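Local coordinates for periplasmic binding protein/LacI transcriptional regulator (Clostridium phytofermentans, PDB 3BRS) that probably binds a sugar between its two lobes and delivers it to a membrane transporter, as periplasmic binding proteins of this family do, at residues A[137-142]-A[147-152]; A[52-57]-A[72-77]; A[11-16]-A[95-100]. All blocks are in the same frame, centred on the assembly; numbering follows the deposited sequence.

Interaction 1 of 3, residues A[137-142]-A[147-152]; sequences ISFVKN and MDREEG
F139 meets R149 where the loop after strand 133-138 passes the second turn of helix 144-157. The far end of the ring does the touching: CZ of F139 lies 3.4 Å from NH1 of R149. The two side chains cross at about a right angle and the ring and guanidinium planes are turned 40° apart, so this is an oblique van der Waals contact, not a flat stack. F139 reaches it with CG set between its backbone N and carbonyl carbon (chi1 50°), while R149 runs extended from CG to NE. At the other end M147 lays CG 3.4 Å from O of K141, and the extended CB-CG-SD run (chi2 177°) brings SD to 3.9 Å from O of N142.

On the E150 side, water bridges the two segments. One water sits 2.9 Å from OG of S138 and 2.6 Å from OE1 of E150, to which it can donate; another can donate to O of K141 at 2.9 Å and, by a long, weak bond, to the same carboxylate oxygen. Farther out, N113 takes the NE of R149 and the carbonyl of L197 its NH1, bonds that fix the guanidinium beside the ring, while Y169 and K154 hold E150. The contact joins the first strand and the helix of the beta-alpha-beta unit 133-138, 144-157, 164-169, with I167 and Y169 of the last strand flanking S138.

Interaction 2 of 3, residues A[52-57]-A[72-77]; sequences LVQNEL and AAADYE
Q54 projects from helix 51-63 toward the irregular backbone of 72-77, which leaves strand 68-71, and the closest CA atoms, those of Q54 and A74, are 7.1 Å apart. Nearly everything across this gap is done by one primary amide. With CG anti to the backbone N (chi1 -153°) and the chain extended beyond it, the glutamine carries its flat end up to the main chain and grips it twice. OE1 of Q54 accepts from N of A74 at 2.8 Å, the donor standing 21° out of the carbonyl plane. NE2 of Q54 donates a hydrogen bond to O of A72 at 2.7 Å, approaching that carbonyl almost head-on, at a C=O...N angle of 169°. The methyl of A74 closes in alongside, its CB 3.3 Å from OE1 of Q54.

The amide thus spans A73, whose own side chain points away, and pairs with the acceptor before it and the donor after it. NE2 of Q54 also donates to the carbonyl of P12, so both ends of the group are engaged and its flip is settled: with the amide reversed, two carbonyls would face an oxygen. Beyond this, N55 of the same helix reaches the carbonyl of K78. All the touching residues are buried, and the chemistry is that of a side-chain amide satisfying two main-chain groups, O of A72 and N of A74, where the chain has left its strand.

Interaction 3 of 3, residues A[11-16]-A[95-100]; sequences IPKVLD and VIDSGM
K13 presses its last methylene against S98, and this is the tight part of the contact: CE of K13 stands 3.5 Å from CB of S98, closer than carbon pairs usually come. The lysine gets there by running extended beyond CG, and its side chain crosses that of D97 at about a right angle. Past the methylene the fit slackens. NZ of K13 forms a long salt bridge of 3.6 Å with OD2 of D97, and a water fills out the pairing, accepting from NZ of K13 at 3.0 Å and donating to OD2 of D97 at 2.7 Å. The ammonium and the carboxylate are therefore linked both directly and through water, and the nearby negative charge would be expected to favour the protonated lysine. T145, at the start of helix 144-157, takes a weak bond from NZ of K13, while F21 and W22 of helix 20-36 pack against D97.

Both segments carry the C-terminal ends of parallel strands of one sheet, 7-11 and 92-96, and the loops that follow. Loops leaving such strand ends characteristically line the interdomain cleft of periplasmic binding proteins, and the bond to T145 of the other lobe is consistent with that place.

In the fold
Interactions 2 and 3 belong to the lobe built on the sheet with strands 7-11, 68-71 and 92-96, their centres about 9 Å apart; interaction 1 belongs to the other lobe, its centre about 17 Å and 15 Å from theirs. All touching residues of interactions 2 and 3 are buried, whereas interaction 1 is only partly so. Chemistry follows place: direct amide-to-backbone bonds in 52-57/72-77, a watered charge pair in 11-16/95-100, and ring and thioether touches on polar atoms, with water bridges, in 137-142/147-152. N of A72 probably donates to O of I11, 3.0 Å away, tying interactions 2 and 3. One lobe-to-lobe tie is the probable bond from N of Y76 to O of N142 (3.0 Å).

Interaction 1 of 3, residues A[137-142]-A[147-152]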
loop_
_atom_site.group_PDB
_atom_site.type_symbol
_atom_site.label_atom_id
_atom_site.label_comp_id
_atom_site.label_asym_id
_atom_site.label_seq_id
_atom_site.Cartn_x
_atom_site.Cartn_y
_atom_site.Cartn_z
ATOM N N ILE A 137 5.045 13.175 0.054
ATOM C CA ILE A 137 5.035 12.405 1.301
ATOM C C ILE A 137 4.786 10.932 0.939
ATOM O O ILE A 137 3.633 10.493 0.463
ATOM C CB ILE A 137 3.973 12.855 2.328
ATOM C CG1 ILE A 137 4.041 14.343 2.654
ATOM C CG2 ILE A 137 4.175 12.006 3.671
ATOM C CD1 ILE A 137 5.535 14.836 3.042
ATOM N N SER A 138 5.859 10.175 1.167
ATOM C CA SER A 138 5.832 8.725 1.090
ATOM C C SER A 138 5.673 8.121 2.475
ATOM O O SER A 138 5.576 8.827 3.503
ATOM C CB SER A 138 7.040 8.167 0.376
ATOM O OG SER A 138 6.729 6.838 -0.032
ATOM N N PHE A 139 5.588 6.803 2.480
ATOM C CA PHE A 139 5.364 6.040 3.657
ATOM C C PHE A 139 6.636 5.203 4.011
ATOM O O PHE A 139 7.630 5.753 4.547
ATOM C CB PHE A 139 4.066 5.226 3.571
ATOM C CG PHE A 139 3.856 4.367 2.317
ATOM C CD1 PHE A 139 3.568 4.970 1.068
ATOM C CD2 PHE A 139 3.718 2.992 2.423
ATOM C CE1 PHE A 139 3.298 4.198 -0.128
ATOM C CE2 PHE A 139 3.420 2.178 1.282
ATOM C CZ PHE A 139 3.172 2.788 -0.032
ATOM N N VAL A 140 6.679 3.914 3.641
ATOM C CA VAL A 140 7.791 3.046 4.188
ATOM C C VAL A 140 8.656 2.790 3.039
ATOM O O VAL A 140 8.270 2.051 2.171
ATOM C CB VAL A 140 7.356 1.672 4.833
ATOM C CG1 VAL A 140 8.664 0.829 5.307
ATOM C CG2 VAL A 140 6.551 1.949 6.028
ATOM N N LYS A 141 9.807 3.467 3.011
ATOM C CA LYS A 141 10.680 3.540 1.840
ATOM C C LYS A 141 11.035 2.182 1.253
ATOM O O LYS A 141 11.216 2.021 0.019
ATOM C CB LYS A 141 12.017 4.251 2.214
ATOM C CG LYS A 141 12.975 4.328 1.015
ATOM C CD LYS A 141 14.009 5.365 1.158
ATOM C CE LYS A 141 14.787 5.376 -0.119
ATOM N NZ LYS A 141 15.094 6.819 -0.365
ATOM N N ASN A 142 11.152 1.198 2.131
ATOM C CA ASN A 142 11.584 -0.101 1.664
ATOM C C ASN A 142 10.518 -1.063 1.374
ATOM O O ASN A 142 10.869 -2.158 1.061
ATOM C CB ASN A 142 12.379 -0.775 2.716
ATOM C CG ASN A 142 13.746 -0.772 2.413
ATOM O OD1 ASN A 142 14.273 -1.783 1.901
ATOM N ND2 ASN A 142 14.380 0.368 2.654
ATOM N N MET A 147 7.962 1.898 -3.147
ATOM C CA MET A 147 8.892 1.945 -4.264
ATOM C C MET A 147 8.206 2.020 -5.566
ATOM O O MET A 147 8.666 2.735 -6.412
ATOM C CB MET A 147 9.846 0.715 -4.273
ATOM C CG MET A 147 10.451 0.285 -2.861
ATOM S SD MET A 147 11.543 -1.216 -2.666
ATOM C CE MET A 147 12.262 -1.215 -4.279
ATOM N N ASP A 148 7.185 1.190 -5.795
ATOM C CA ASP A 148 6.521 1.123 -7.111
ATOM C C ASP A 148 5.746 2.435 -7.384
ATOM O O ASP A 148 5.766 2.965 -8.448
ATOM C CB ASP A 148 5.555 -0.102 -7.246
ATOM C CG ASP A 148 6.282 -1.462 -7.425
ATOM O OD1 ASP A 148 7.520 -1.505 -7.489
ATOM O OD2 ASP A 148 5.606 -2.513 -7.459
ATOM N N ARG A 149 5.099 2.958 -6.368
ATOM C CA ARG A 149 4.383 4.242 -6.389
ATOM C C ARG A 149 5.229 5.464 -6.718
ATOM O O ARG A 149 4.811 6.308 -7.560
ATOM C CB ARG A 149 3.632 4.422 -5.079
ATOM C CG ARG A 149 2.374 3.488 -5.073
ATOM C CD ARG A 149 1.564 3.600 -3.835
ATOM N NE ARG A 149 0.796 2.376 -3.665
ATOM C CZ ARG A 149 0.148 2.081 -2.532
ATOM N NH1 ARG A 149 0.129 2.957 -1.469
ATOM N NH2 ARG A 149 -0.460 0.906 -2.452
ATOM N N GLU A 150 6.431 5.536 -6.111
ATOM C CA GLU A 150 7.322 6.658 -6.311
ATOM C C GLU A 150 7.968 6.561 -7.730
ATOM O O GLU A 150 8.138 7.554 -8.392
ATOM C CB GLU A 150 8.403 6.669 -5.209
ATOM C CG GLU A 150 9.518 7.688 -5.459
ATOM C CD GLU A 150 10.523 7.578 -4.361
ATOM O OE1 GLU A 150 10.077 7.260 -3.228
ATOM O OE2 GLU A 150 11.724 7.753 -4.585
ATOM N N GLU A 151 8.316 5.355 -8.148
ATOM C CA GLU A 151 8.788 5.063 -9.536
ATOM C C GLU A 151 7.787 5.388 -10.575
ATOM O O GLU A 151 8.068 6.166 -11.545
ATOM C CB GLU A 151 9.136 3.569 -9.635
ATOM C CG GLU A 151 9.690 3.111 -11.001
ATOM C CD GLU A 151 9.718 1.559 -11.134
ATOM O OE1 GLU A 151 9.880 0.854 -10.066
ATOM O OE2 GLU A 151 9.607 1.046 -12.295
ATOM N N GLY A 152 6.573 4.868 -10.376
ATOM C CA GLY A 152 5.393 5.309 -11.171
ATOM C C GLY A 152 5.251 6.769 -11.254
ATOM O O GLY A 152 5.171 7.315 -12.334
HETATM O O HOH W 1 8.493 5.628 -2.061
HETATM O O HOH W 2 10.527 4.186 -1.843
#

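Interaction 2 of 3, residues A[52-57]-A[72-77]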
loop_
_atom_site.group_PDB
_atom_site.type_symbol
_atom_site.label_atom_id
_atom_site.label_comp_id
_atom_site.label_asym_id
_atom_site.label_seq_id
_atom_site.Cartn_x
_atom_site.Cartn_y
_atom_site.Cartn_z
ATOM N N LEU A 52 10.734 -6.583 11.775
ATOM C CA LEU A 52 11.512 -7.553 12.546
ATOM C C LEU A 52 10.468 -8.380 13.334
ATOM O O LEU A 52 10.584 -9.615 13.582
ATOM C CB LEU A 52 12.475 -6.805 13.499
ATOM C CG LEU A 52 13.878 -6.520 12.901
ATOM C CD1 LEU A 52 14.810 -5.600 13.676
ATOM C CD2 LEU A 52 14.555 -7.832 12.748
ATOM N N VAL A 53 9.382 -7.663 13.610
ATOM C CA VAL A 53 8.282 -8.163 14.384
ATOM C C VAL A 53 7.399 -8.927 13.477
ATOM O O VAL A 53 6.842 -9.959 13.880
ATOM C CB VAL A 53 7.558 -7.059 15.120
ATOM C CG1 VAL A 53 6.222 -7.538 15.648
ATOM C CG2 VAL A 53 8.388 -6.652 16.379
ATOM N N GLN A 54 7.270 -8.448 12.267
ATOM C CA GLN A 54 6.559 -9.256 11.224
ATOM C C GLN A 54 7.223 -10.570 10.904
ATOM O O GLN A 54 6.567 -11.611 10.794
ATOM C CB GLN A 54 6.377 -8.492 9.908
ATOM C CG GLN A 54 5.126 -9.053 9.179
ATOM C CD GLN A 54 4.977 -8.557 7.737
ATOM O OE1 GLN A 54 6.002 -8.402 6.950
ATOM N NE2 GLN A 54 3.705 -8.204 7.385
ATOM N N ASN A 55 8.556 -10.546 10.813
ATOM C CA ASN A 55 9.330 -11.808 10.709
ATOM C C ASN A 55 9.144 -12.785 11.871
ATOM O O ASN A 55 9.038 -14.017 11.691
ATOM C CB ASN A 55 10.806 -11.497 10.549
ATOM C CG ASN A 55 11.147 -10.999 9.134
ATOM O OD1 ASN A 55 10.279 -10.714 8.291
ATOM N ND2 ASN A 55 12.395 -10.935 8.882
ATOM N N GLU A 56 9.122 -12.282 13.083
ATOM C CA GLU A 56 8.792 -13.122 14.255
ATOM C C GLU A 56 7.430 -13.760 14.137
ATOM O O GLU A 56 7.274 -14.925 14.452
ATOM C CB GLU A 56 8.782 -12.202 15.466
ATOM C CG GLU A 56 10.187 -11.928 15.968
ATOM C CD GLU A 56 10.210 -11.099 17.236
ATOM O OE1 GLU A 56 9.164 -10.496 17.668
ATOM O OE2 GLU A 56 11.320 -11.062 17.794
ATOM N N LEU A 57 6.426 -12.980 13.716
ATOM C CA LEU A 57 5.009 -13.443 13.526
ATOM C C LEU A 57 4.921 -14.479 12.407
ATOM O O LEU A 57 4.179 -15.446 12.495
ATOM C CB LEU A 57 4.185 -12.251 13.124
ATOM C CG LEU A 57 3.865 -11.239 14.271
ATOM C CD1 LEU A 57 3.044 -10.047 13.771
ATOM C CD2 LEU A 57 3.121 -11.861 15.469
ATOM N N ALA A 72 1.515 -9.741 3.608
ATOM C CA ALA A 72 1.826 -8.419 2.980
ATOM C C ALA A 72 3.209 -8.104 3.526
ATOM O O ALA A 72 3.380 -7.982 4.733
ATOM C CB ALA A 72 0.781 -7.365 3.303
ATOM N N ALA A 73 4.229 -8.152 2.643
ATOM C CA ALA A 73 5.627 -8.185 3.118
ATOM C C ALA A 73 5.986 -6.792 3.583
ATOM O O ALA A 73 6.012 -5.803 2.804
ATOM C CB ALA A 73 6.528 -8.610 1.990
ATOM N N ALA A 74 6.419 -6.675 4.819
ATOM C CA ALA A 74 6.821 -5.325 5.304
ATOM C C ALA A 74 8.019 -4.733 4.539
ATOM O O ALA A 74 8.142 -3.538 4.383
ATOM C CB ALA A 74 7.065 -5.320 6.823
ATOM N N ASP A 75 8.948 -5.579 4.150
ATOM C CA ASP A 75 10.190 -5.124 3.576
ATOM C C ASP A 75 10.492 -5.918 2.306
ATOM O O ASP A 75 10.511 -7.169 2.303
ATOM C CB ASP A 75 11.349 -5.351 4.615
ATOM C CG ASP A 75 12.552 -4.561 4.230
ATOM O OD1 ASP A 75 13.279 -5.054 3.398
ATOM O OD2 ASP A 75 12.682 -3.383 4.600
ATOM N N TYR A 76 10.785 -5.197 1.238
ATOM C CA TYR A 76 11.030 -5.774 -0.041
ATOM C C TYR A 76 12.191 -6.772 -0.021
ATOM O O TYR A 76 12.134 -7.797 -0.720
ATOM C CB TYR A 76 11.396 -4.570 -0.935
ATOM C CG TYR A 76 11.723 -4.947 -2.373
ATOM C CD1 TYR A 76 10.754 -5.546 -3.184
ATOM C CD2 TYR A 76 12.948 -4.605 -2.968
ATOM C CE1 TYR A 76 11.018 -5.883 -4.511
ATOM C CE2 TYR A 76 13.201 -4.929 -4.281
ATOM C CZ TYR A 76 12.223 -5.586 -5.027
ATOM O OH TYR A 76 12.451 -5.921 -6.354
ATOM N N GLU A 77 13.243 -6.495 0.742
ATOM C CA GLU A 77 14.399 -7.452 0.870
ATOM C C GLU A 77 14.486 -8.347 2.141
ATOM O O GLU A 77 15.027 -9.453 2.087
ATOM C CB GLU A 77 15.649 -6.622 0.715
ATOM C CG GLU A 77 15.745 -6.032 -0.713
ATOM C CD GLU A 77 16.764 -4.933 -0.846
ATOM O OE1 GLU A 77 17.195 -4.666 -1.990
ATOM O OE2 GLU A 77 17.122 -4.316 0.182
#

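Interaction 3 of 3, residues A[11-16]-A[95-100]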
loop_
_atom_site.group_PDB
_atom_site.type_symbol
_atom_site.label_atom_id
_atom_site.label_comp_id
_atom_site.label_asym_id
_atom_site.label_seq_id
_atom_site.Cartn_x
_atom_site.Cartn_y
_atom_site.Cartn_z
ATOM N N ILE A 11 -1.314 -12.278 7.338
ATOM C CA ILE A 11 -0.333 -11.441 8.055
ATOM C C ILE A 11 -0.248 -10.152 7.346
ATOM O O ILE A 11 0.560 -10.019 6.444
ATOM C CB ILE A 11 1.072 -12.070 8.186
ATOM C CG1 ILE A 11 0.982 -13.522 8.704
ATOM C CG2 ILE A 11 2.054 -11.164 8.972
ATOM C CD1 ILE A 11 2.387 -14.238 8.799
ATOM N N PRO A 12 -1.157 -9.225 7.658
ATOM C CA PRO A 12 -1.059 -7.888 7.019
ATOM C C PRO A 12 0.180 -7.110 7.521
ATOM O O PRO A 12 0.951 -7.627 8.324
ATOM C CB PRO A 12 -2.340 -7.193 7.411
ATOM C CG PRO A 12 -3.232 -8.257 8.123
ATOM C CD PRO A 12 -2.276 -9.325 8.601
ATOM N N LYS A 13 0.451 -5.919 6.987
ATOM C CA LYS A 13 1.587 -5.134 7.473
ATOM C C LYS A 13 1.227 -4.549 8.819
ATOM O O LYS A 13 2.143 -4.409 9.657
ATOM C CB LYS A 13 1.861 -3.965 6.549
ATOM C CG LYS A 13 2.408 -4.409 5.163
ATOM C CD LYS A 13 2.759 -3.131 4.435
ATOM C CE LYS A 13 3.444 -3.380 3.102
ATOM N NZ LYS A 13 3.198 -2.164 2.226
ATOM N N VAL A 14 -0.065 -4.175 8.986
ATOM C CA VAL A 14 -0.703 -3.813 10.266
ATOM C C VAL A 14 -2.189 -4.187 10.281
ATOM O O VAL A 14 -2.821 -4.262 9.235
ATOM C CB VAL A 14 -0.800 -2.238 10.578
ATOM C CG1 VAL A 14 0.541 -1.583 10.890
ATOM C CG2 VAL A 14 -1.506 -1.552 9.448
ATOM N N LEU A 15 -2.746 -4.296 11.483
ATOM C CA LEU A 15 -4.196 -4.324 11.685
ATOM C C LEU A 15 -4.601 -3.025 12.370
ATOM O O LEU A 15 -4.811 -3.025 13.550
ATOM C CB LEU A 15 -4.589 -5.528 12.570
ATOM C CG LEU A 15 -4.580 -6.916 11.903
ATOM C CD1 LEU A 15 -4.010 -7.915 12.857
ATOM C CD2 LEU A 15 -5.996 -7.297 11.455
ATOM N N ASP A 16 -4.677 -1.922 11.636
ATOM C CA ASP A 16 -4.821 -0.611 12.234
ATOM C C ASP A 16 -6.303 -0.355 12.371
ATOM O O ASP A 16 -6.797 -0.262 13.485
ATOM C CB ASP A 16 -4.138 0.482 11.380
ATOM C CG ASP A 16 -4.293 1.914 11.972
ATOM O OD1 ASP A 16 -3.502 2.837 11.639
ATOM O OD2 ASP A 16 -5.219 2.118 12.767
ATOM N N VAL A 95 1.161 -13.892 -1.648
ATOM C CA VAL A 95 1.527 -12.523 -1.307
ATOM C C VAL A 95 0.348 -11.577 -1.617
ATOM O O VAL A 95 -0.187 -11.639 -2.682
ATOM C CB VAL A 95 2.790 -12.094 -1.874
ATOM C CG1 VAL A 95 2.842 -10.558 -1.839
ATOM C CG2 VAL A 95 3.975 -12.717 -1.047
ATOM N N ILE A 96 -0.100 -10.784 -0.621
ATOM C CA ILE A 96 -1.147 -9.805 -0.853
ATOM C C ILE A 96 -0.602 -8.324 -0.710
ATOM O O ILE A 96 0.233 -8.020 0.150
ATOM C CB ILE A 96 -2.225 -10.005 0.154
ATOM C CG1 ILE A 96 -1.565 -10.170 1.515
ATOM C CG2 ILE A 96 -3.223 -11.140 -0.288
ATOM C CD1 ILE A 96 -2.518 -9.858 2.686
ATOM N N ASP A 97 -1.051 -7.415 -1.562
ATOM C CA ASP A 97 -0.601 -6.005 -1.485
ATOM C C ASP A 97 0.863 -5.735 -1.812
ATOM O O ASP A 97 1.095 -4.983 -2.719
ATOM C CB ASP A 97 -0.958 -5.445 -0.115
ATOM C CG ASP A 97 -0.477 -4.008 0.084
ATOM O OD1 ASP A 97 -0.796 -3.168 -0.746
ATOM O OD2 ASP A 97 0.215 -3.703 1.051
ATOM N N SER A 98 1.855 -6.383 -1.162
ATOM C CA SER A 98 3.227 -5.838 -1.183
ATOM C C SER A 98 4.195 -6.947 -1.275
ATOM O O SER A 98 4.238 -7.755 -0.356
ATOM C CB SER A 98 3.549 -5.033 0.054
ATOM O OG SER A 98 4.637 -4.149 -0.247
ATOM N N GLY A 99 4.909 -7.036 -2.406
ATOM C CA GLY A 99 5.774 -8.209 -2.664
ATOM C C GLY A 99 7.185 -8.144 -2.082
ATOM O O GLY A 99 7.615 -7.126 -1.446
ATOM N N MET A 100 7.894 -9.255 -2.271
ATOM C CA MET A 100 9.354 -9.370 -2.077
ATOM C C MET A 100 10.164 -9.369 -3.451
ATOM O O MET A 100 9.645 -9.678 -4.503
ATOM C CB MET A 100 9.652 -10.624 -1.311
ATOM C CG MET A 100 8.968 -10.606 0.120
ATOM S SD MET A 100 9.101 -12.126 1.100
ATOM C CE MET A 100 7.689 -12.828 0.333
HETATM O O HOH W 3 0.640 -1.004 1.151
#